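Local coordinates for protein extracellular invertase (Aspergillus kawachii, PDB 5XH8) that cleaves beta-fructofuranosides as a family GH32 enzyme with high transfructosylation activity, and so probably builds fructooligosaccharides such as 1-kestose, at residues Gly37-Pro42 and Gly368-Pro373; Gly315-Ala320 and Gly350-Gln355. All coordinates share one frame; numbering follows the deposited sequence.

In the fold
Both contacts reach the same mixed sheet of the beta-propeller, about 10 Å apart between centres, and contact 2 is nested along the chain within the loop that contact 1 closes. Contact 1 joins strands 37-47 and 366-385; its touching residues are all buried, and its direct chemistry is almost purely aliphatic. Contact 2 sets the start of strand 318-326 against a loop after strand 341-348. It is only partly buried, and mixes aromatic packing with a sodium site and a water bridge. The two meet where Pro-42 CD lies 3.3 Å from Ala-320 O. Strand 341-348 pairs with both 318-326 and 366-385, and so lies between those two strands in the sheet.

Contact 1 of 2, residues Gly37-Pro42 and Gly368-Pro373; sequences GQIGDP and GTLLLP
Ile-39, Pro-42 and Leu-370 form a buried aliphatic contact between two neighbouring strands, 37-47 and 366-385, near the centre of the chain. Their touching parts run in similar directions, 26° apart end to end, and no direct hydrogen bond links the two segments. Ile-39 and Leu-370 contribute most, in nearly equal measure. Leu-370 reaches across with both methyls: CD2 sits 3.6 Å from Ile-39 CD1, while CD1 sits 3.8 Å from Pro-42 CB. The Ile-39 and Leu-370 side chains cross at about a right angle. CG1 of Ile-39 lies anti to its own backbone N (chi1 -172°) and chi2 is also extended, which carries CD1 out to Leu-370 CG and CD2, while Ile-39 CG2 packs on the Gly-368/Thr-369 peptide, 3.4 Å from Thr-369 N. Pro-42 offers its ring carbons CB, CG and CD to the same leucine.

In the GH32 propeller these strands pair in parallel, joining an early strand to one some 330 residues later, so the pairing closes a long stretch of chain. Backbone bonds of the pair include those of Thr-367 with Gly-37 and Ile-39. One water can donate to Gly-37 O (3.0 Å) and to Gly-368 O (2.8 Å), but competing acceptors nearby mean that both bonds need not form at once.

Thr-369 turns away from strand 37-47, and its OG1 donates to Leu-370 O at 2.9 Å, tilted 29° from the carbonyl plane. Beyond the contact, Trp-347 packs on Pro-42 and its NE1 bonds to Ile-39 O, while Asp-41 OD2 hydrogen-bonds a bound glycerol.

Contact 2 of 2, residues Gly315-Ala320 and Gly350-Gln355; sequences GFSSYA and GDLFEQ. With NA (sodium ion), chain B.
The sodium site at the start of strand 318-326 is flanked by the loop after strand 341-348, whose Phe-353 and Leu-352 pack against Phe-316, Ser-317 and Tyr-319. Gly-315 O and Ser-318 O each bind sodium at 2.4 Å, Phe-316 O lies farther off at 2.9 Å, and a water and His-287 O complete the shell. Phe-353 acts from the second shell: its ring directs an edge in plane at Phe-316 O, with CE2 3.4 Å away, and the ring stacks on that of His-287. Tyr-319 CB also comes to the ring's edge, 3.7 Å from Phe-353 CE1, with the two ring planes at 84°.

The loop presents these side chains from a tight left-handed turn, Leu-352, Phe-353 and Glu-354 all having positive phi (53° to 66°). An Asx motif accompanies it, Glu-354 N donating to Asp-351 OD1 from above the carboxylate plane, and Gln-355 N bonds back to Leu-352 O.

Leu-352 CD2 lies 3.5 Å from Ser-317 OG and also reaches Phe-316 CE1. A water 2.7 Å from Ser-317 OG accepts from Leu-352 N. Tyr-319 OH is held by Glu-248, and Ser-318 OG by Asp-313.

Contact 1 of 2, residues Gly37-Pro42 and Gly368-Pro373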
ATOM      1  N   GLY A  37     -17.775  24.573  13.607  1.00 20.67           N
ATOM      2  CA  GLY A  37     -16.802  23.527  13.868  1.00 20.87           C
ATOM      3  C   GLY A  37     -15.369  23.942  13.528  1.00 20.70           C
ATOM      4  O   GLY A  37     -15.027  25.123  13.447  1.00 19.84           O
ATOM      5  N   GLN A  38     -14.524  22.950  13.329  1.00 21.42           N
ATOM      6  CA  GLN A  38     -13.073  23.156  13.323  1.00 21.27           C
ATOM      7  C   GLN A  38     -12.559  23.188  11.886  1.00 21.40           C
ATOM      8  O   GLN A  38     -13.036  22.433  11.018  1.00 20.46           O
ATOM      9  CB  GLN A  38     -12.390  22.021  14.114  1.00 21.49           C
ATOM     10  CG  GLN A  38     -10.897  22.209  14.381  1.00 21.90           C
ATOM     11  CD  GLN A  38     -10.004  21.563  13.343  1.00 22.97           C
ATOM     12  OE1 GLN A  38     -10.450  21.124  12.266  1.00 23.07           O
ATOM     13  NE2 GLN A  38      -8.730  21.481  13.662  1.00 23.61           N
ATOM     14  N   ILE A  39     -11.569  24.048  11.676  1.00 20.99           N
ATOM     15  CA  ILE A  39     -10.821  24.111  10.462  1.00 20.51           C
ATOM     16  C   ILE A  39      -9.376  23.783  10.751  1.00 20.23           C
ATOM     17  O   ILE A  39      -8.778  24.282  11.743  1.00 20.56           O
ATOM     18  CB  ILE A  39     -11.000  25.469   9.722  1.00 21.27           C
ATOM     19  CG1 ILE A  39     -10.338  25.393   8.328  1.00 21.14           C
ATOM     20  CG2 ILE A  39     -10.472  26.651  10.554  1.00 21.52           C
ATOM     21  CD1 ILE A  39     -10.577  26.588   7.431  1.00 21.55           C
ATOM     22  N   GLY A  40      -8.814  22.947   9.866  1.00 19.10           N
ATOM     23  CA  GLY A  40      -7.411  22.582   9.895  1.00 19.68           C
ATOM     24  C   GLY A  40      -6.700  23.142   8.664  1.00 20.48           C
ATOM     25  O   GLY A  40      -7.101  24.165   8.135  1.00 20.27           O
ATOM     26  N   ASP A  41      -5.665  22.436   8.209  1.00 20.62           N
ATOM     27  CA  ASP A  41      -4.798  22.880   7.098  1.00 20.98           C
ATOM     28  C   ASP A  41      -5.647  23.221   5.878  1.00 20.22           C
ATOM     29  O   ASP A  41      -6.512  22.406   5.497  1.00 20.68           O
ATOM     30  CB  ASP A  41      -3.855  21.765   6.628  1.00 21.11           C
ATOM     31  CG  ASP A  41      -2.903  21.264   7.688  1.00 22.35           C
ATOM     32  OD1 ASP A  41      -3.130  21.511   8.886  1.00 22.10           O
ATOM     33  OD2 ASP A  41      -1.924  20.567   7.302  1.00 21.32           O
ATOM     34  N   PRO A  42      -5.408  24.385   5.245  1.00 18.76           N
ATOM     35  CA  PRO A  42      -6.000  24.562   3.936  1.00 19.12           C
ATOM     36  C   PRO A  42      -5.305  23.607   2.935  1.00 19.73           C
ATOM     37  O   PRO A  42      -4.181  23.186   3.172  1.00 19.22           O
ATOM     38  CB  PRO A  42      -5.711  26.026   3.617  1.00 19.42           C
ATOM     39  CG  PRO A  42      -4.419  26.292   4.327  1.00 19.64           C
ATOM     40  CD  PRO A  42      -4.512  25.503   5.597  1.00 19.06           C
ATOM     41  N   GLY A 368     -10.639  27.867  14.859  1.00 22.17           N
ATOM     42  CA  GLY A 368      -9.750  28.205  13.782  1.00 22.70           C
ATOM     43  C   GLY A 368     -10.330  29.050  12.651  1.00 23.06           C
ATOM     44  O   GLY A 368     -11.557  29.185  12.475  1.00 21.61           O
ATOM     45  N   THR A 369      -9.413  29.587  11.856  1.00 21.57           N
ATOM     46  CA  THR A 369      -9.757  30.283  10.633  1.00 21.89           C
ATOM     47  C   THR A 369      -8.581  30.181   9.683  1.00 21.68           C
ATOM     48  O   THR A 369      -7.473  29.851  10.116  1.00 20.98           O
ATOM     49  CB  THR A 369     -10.079  31.764  10.911  1.00 21.74           C
ATOM     50  OG1 THR A 369     -10.581  32.389   9.729  1.00 21.54           O
ATOM     51  CG2 THR A 369      -8.850  32.517  11.391  1.00 22.54           C
ATOM     52  N   LEU A 370      -8.834  30.439   8.394  1.00 21.27           N
ATOM     53  CA  LEU A 370      -7.758  30.777   7.487  1.00 22.03           C
ATOM     54  C   LEU A 370      -7.558  32.277   7.578  1.00 22.80           C
ATOM     55  O   LEU A 370      -8.507  33.030   7.878  1.00 20.91           O
ATOM     56  CB  LEU A 370      -8.096  30.406   6.036  1.00 22.46           C
ATOM     57  CG  LEU A 370      -8.421  28.946   5.740  1.00 22.89           C
ATOM     58  CD1 LEU A 370      -8.421  28.686   4.234  1.00 24.74           C
ATOM     59  CD2 LEU A 370      -7.452  28.018   6.444  1.00 23.05           C
ATOM     60  N   LEU A 371      -6.335  32.711   7.311  1.00 21.69           N
ATOM     61  CA  LEU A 371      -6.058  34.144   7.173  1.00 23.33           C
ATOM     62  C   LEU A 371      -6.505  34.662   5.795  1.00 23.86           C
ATOM     63  O   LEU A 371      -6.947  33.890   4.920  1.00 22.62           O
ATOM     64  CB  LEU A 371      -4.582  34.407   7.435  1.00 23.82           C
ATOM     65  CG  LEU A 371      -4.111  33.936   8.819  1.00 24.24           C
ATOM     66  CD1 LEU A 371      -2.644  34.304   9.011  1.00 26.60           C
ATOM     67  CD2 LEU A 371      -4.961  34.540   9.926  1.00 25.44           C
ATOM     68  N   LEU A 372      -6.453  35.981   5.618  1.00 24.37           N
ATOM     69  CA  LEU A 372      -6.853  36.594   4.365  1.00 23.93           C
ATOM     70  C   LEU A 372      -5.988  36.015   3.211  1.00 22.67           C
ATOM     71  O   LEU A 372      -4.801  35.758   3.400  1.00 21.05           O
ATOM     72  CB  LEU A 372      -6.630  38.116   4.405  1.00 24.62           C
ATOM     73  CG  LEU A 372      -7.350  38.936   5.481  1.00 24.63           C
ATOM     74  CD1 LEU A 372      -6.742  40.330   5.510  1.00 25.22           C
ATOM     75  CD2 LEU A 372      -8.849  38.933   5.223  1.00 25.52           C
ATOM     76  N   PRO A 373      -6.581  35.814   2.028  1.00 21.96           N
ATOM     77  CA  PRO A 373      -5.762  35.357   0.910  1.00 22.30           C
ATOM     78  C   PRO A 373      -4.659  36.365   0.658  1.00 24.26           C
ATOM     79  O   PRO A 373      -4.929  37.584   0.696  1.00 25.76           O
ATOM     80  CB  PRO A 373      -6.742  35.332  -0.268  1.00 21.47           C
ATOM     81  CG  PRO A 373      -7.876  36.224   0.136  1.00 22.90           C
ATOM     82  CD  PRO A 373      -7.972  36.077   1.628  1.00 22.17           C
TER
HETATM   83  O   HOH W   1     -13.774  27.472  12.110  1.00 21.35           O

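Contact 2 of 2, residues Gly315-Ala320 and Gly350-Gln355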
ATOM      1  N   GLY A 315       3.009  34.684  13.204  1.00 26.26           N
ATOM      2  CA  GLY A 315       2.115  34.214  14.271  1.00 25.28           C
ATOM      3  C   GLY A 315       2.504  32.857  14.826  1.00 24.86           C
ATOM      4  O   GLY A 315       2.859  31.932  14.066  1.00 24.23           O
ATOM      5  N   PHE A 316       2.496  32.741  16.146  1.00 24.63           N
ATOM      6  CA  PHE A 316       2.738  31.457  16.820  1.00 26.15           C
ATOM      7  C   PHE A 316       1.754  30.384  16.280  1.00 26.00           C
ATOM      8  O   PHE A 316       2.183  29.284  15.930  1.00 25.97           O
ATOM      9  CB  PHE A 316       2.628  31.617  18.346  1.00 25.27           C
ATOM     10  CG  PHE A 316       2.895  30.353  19.123  1.00 27.03           C
ATOM     11  CD1 PHE A 316       1.873  29.398  19.317  1.00 28.23           C
ATOM     12  CD2 PHE A 316       4.145  30.113  19.684  1.00 28.33           C
ATOM     13  CE1 PHE A 316       2.100  28.245  20.037  1.00 27.43           C
ATOM     14  CE2 PHE A 316       4.383  28.952  20.404  1.00 29.31           C
ATOM     15  CZ  PHE A 316       3.358  28.026  20.591  1.00 29.15           C
ATOM     16  N   SER A 317       0.483  30.762  16.138  1.00 25.04           N
ATOM     17  CA  SER A 317      -0.592  29.862  15.710  1.00 24.27           C
ATOM     18  C   SER A 317      -0.776  29.796  14.185  1.00 24.21           C
ATOM     19  O   SER A 317      -1.662  29.093  13.703  1.00 26.03           O
ATOM     20  CB  SER A 317      -1.908  30.267  16.406  1.00 24.58           C
ATOM     21  OG  SER A 317      -1.791  30.137  17.826  1.00 25.04           O
ATOM     22  N   SER A 318       0.055  30.525  13.446  1.00 23.04           N
ATOM     23  CA  SER A 318       0.036  30.560  11.998  1.00 24.52           C
ATOM     24  C   SER A 318       0.862  29.431  11.428  1.00 24.54           C
ATOM     25  O   SER A 318       1.997  29.255  11.850  1.00 23.55           O
ATOM     26  CB  SER A 318       0.628  31.874  11.493  1.00 24.50           C
ATOM     27  OG  SER A 318      -0.134  32.965  11.935  1.00 25.70           O
ATOM     28  N   TYR A 319       0.314  28.684  10.461  1.00 23.62           N
ATOM     29  CA  TYR A 319       0.957  27.462   9.965  1.00 23.20           C
ATOM     30  C   TYR A 319       0.309  26.918   8.691  1.00 23.05           C
ATOM     31  O   TYR A 319      -0.694  27.451   8.232  1.00 22.00           O
ATOM     32  CB  TYR A 319       0.937  26.388  11.065  1.00 22.90           C
ATOM     33  CG  TYR A 319       1.977  25.292  10.941  1.00 23.26           C
ATOM     34  CD1 TYR A 319       3.350  25.598  10.909  1.00 23.27           C
ATOM     35  CD2 TYR A 319       1.603  23.945  10.925  1.00 22.59           C
ATOM     36  CE1 TYR A 319       4.297  24.607  10.832  1.00 23.42           C
ATOM     37  CE2 TYR A 319       2.548  22.952  10.813  1.00 23.07           C
ATOM     38  CZ  TYR A 319       3.901  23.282  10.780  1.00 23.70           C
ATOM     39  OH  TYR A 319       4.875  22.309  10.651  1.00 24.88           O
ATOM     40  N   ALA A 320       0.945  25.903   8.095  1.00 22.21           N
ATOM     41  CA  ALA A 320       0.289  25.005   7.139  1.00 22.09           C
ATOM     42  C   ALA A 320      -0.225  25.688   5.904  1.00 22.24           C
ATOM     43  O   ALA A 320      -1.239  25.263   5.360  1.00 23.72           O
ATOM     44  CB  ALA A 320      -0.856  24.249   7.828  1.00 22.41           C
ATOM     45  N   GLY A 350      -6.941  27.608  16.011  1.00 22.71           N
ATOM     46  CA  GLY A 350      -7.762  28.249  17.042  1.00 24.52           C
ATOM     47  C   GLY A 350      -7.397  27.886  18.475  1.00 26.02           C
ATOM     48  O   GLY A 350      -7.844  28.565  19.397  1.00 26.46           O
ATOM     49  N   ASP A 351      -6.622  26.807  18.669  1.00 24.90           N
ATOM     50  CA  ASP A 351      -6.432  26.236  19.989  1.00 25.44           C
ATOM     51  C   ASP A 351      -4.982  25.809  20.254  1.00 25.72           C
ATOM     52  O   ASP A 351      -4.736  24.785  20.900  1.00 25.02           O
ATOM     53  CB  ASP A 351      -7.416  25.052  20.172  1.00 25.88           C
ATOM     54  CG  ASP A 351      -7.223  23.957  19.141  1.00 25.70           C
ATOM     55  OD1 ASP A 351      -6.266  24.030  18.335  1.00 24.67           O
ATOM     56  OD2 ASP A 351      -8.052  23.033  19.114  1.00 27.73           O
ATOM     57  N   LEU A 352      -4.031  26.594  19.751  1.00 26.20           N
ATOM     58  CA  LEU A 352      -2.611  26.320  19.956  1.00 27.62           C
ATOM     59  C   LEU A 352      -2.250  24.893  19.496  1.00 27.81           C
ATOM     60  O   LEU A 352      -1.562  24.141  20.197  1.00 27.21           O
ATOM     61  CB  LEU A 352      -2.211  26.554  21.428  1.00 28.80           C
ATOM     62  CG  LEU A 352      -2.395  27.984  21.954  1.00 29.03           C
ATOM     63  CD1 LEU A 352      -2.042  28.042  23.437  1.00 29.54           C
ATOM     64  CD2 LEU A 352      -1.546  28.957  21.163  1.00 29.71           C
ATOM     65  N   PHE A 353      -2.727  24.534  18.305  1.00 25.52           N
ATOM     66  CA  PHE A 353      -2.503  23.195  17.767  1.00 27.31           C
ATOM     67  C   PHE A 353      -2.944  22.117  18.762  1.00 27.44           C
ATOM     68  O   PHE A 353      -2.233  21.169  19.017  1.00 26.15           O
ATOM     69  CB  PHE A 353      -1.040  23.045  17.344  1.00 27.03           C
ATOM     70  CG  PHE A 353      -0.538  24.195  16.517  1.00 26.38           C
ATOM     71  CD1 PHE A 353      -0.788  24.240  15.147  1.00 24.91           C
ATOM     72  CD2 PHE A 353       0.171  25.244  17.111  1.00 25.19           C
ATOM     73  CE1 PHE A 353      -0.331  25.303  14.392  1.00 25.80           C
ATOM     74  CE2 PHE A 353       0.638  26.300  16.350  1.00 25.46           C
ATOM     75  CZ  PHE A 353       0.396  26.329  14.991  1.00 25.36           C
ATOM     76  N   GLU A 354      -4.124  22.337  19.336  1.00 28.60           N
ATOM     77  CA  GLU A 354      -4.752  21.450  20.323  1.00 31.20           C
ATOM     78  C   GLU A 354      -4.002  21.359  21.645  1.00 31.73           C
ATOM     79  O   GLU A 354      -4.102  20.363  22.328  1.00 32.36           O
ATOM     80  CB  GLU A 354      -5.033  20.061  19.711  1.00 29.68           C
ATOM     81  CG  GLU A 354      -5.787  20.223  18.401  1.00 32.78           C
ATOM     82  CD  GLU A 354      -6.207  18.939  17.727  1.00 35.87           C
ATOM     83  OE1 GLU A 354      -6.060  17.864  18.314  1.00 36.98           O
ATOM     84  OE2 GLU A 354      -6.723  19.034  16.597  1.00 39.01           O
ATOM     85  N   GLN A 355      -3.284  22.414  22.015  1.00 33.12           N
ATOM     86  CA  GLN A 355      -2.638  22.502  23.338  1.00 34.01           C
ATOM     87  C   GLN A 355      -3.372  23.451  24.310  1.00 34.74           C
ATOM     88  O   GLN A 355      -3.050  23.475  25.490  1.00 36.92           O
ATOM     89  CB  GLN A 355      -1.175  22.945  23.179  1.00 34.39           C
ATOM     90  CG  GLN A 355      -0.284  21.960  22.426  1.00 37.07           C
ATOM     91  CD  GLN A 355      -0.197  20.605  23.116  1.00 42.17           C
ATOM     92  OE1 GLN A 355      -0.357  19.560  22.499  1.00 45.40           O
ATOM     93  NE2 GLN A 355       0.035  20.627  24.410  1.00 47.85           N
TER
HETATM   94 NA    NA B 701       3.628  29.755  13.514  1.00 25.19          NA
HETATM   95  O   HOH W   2      -4.203  29.324  18.675  1.00 19.06           O
HETATM   96  O   HOH W   3       5.185  31.023  12.169  1.00 26.76           O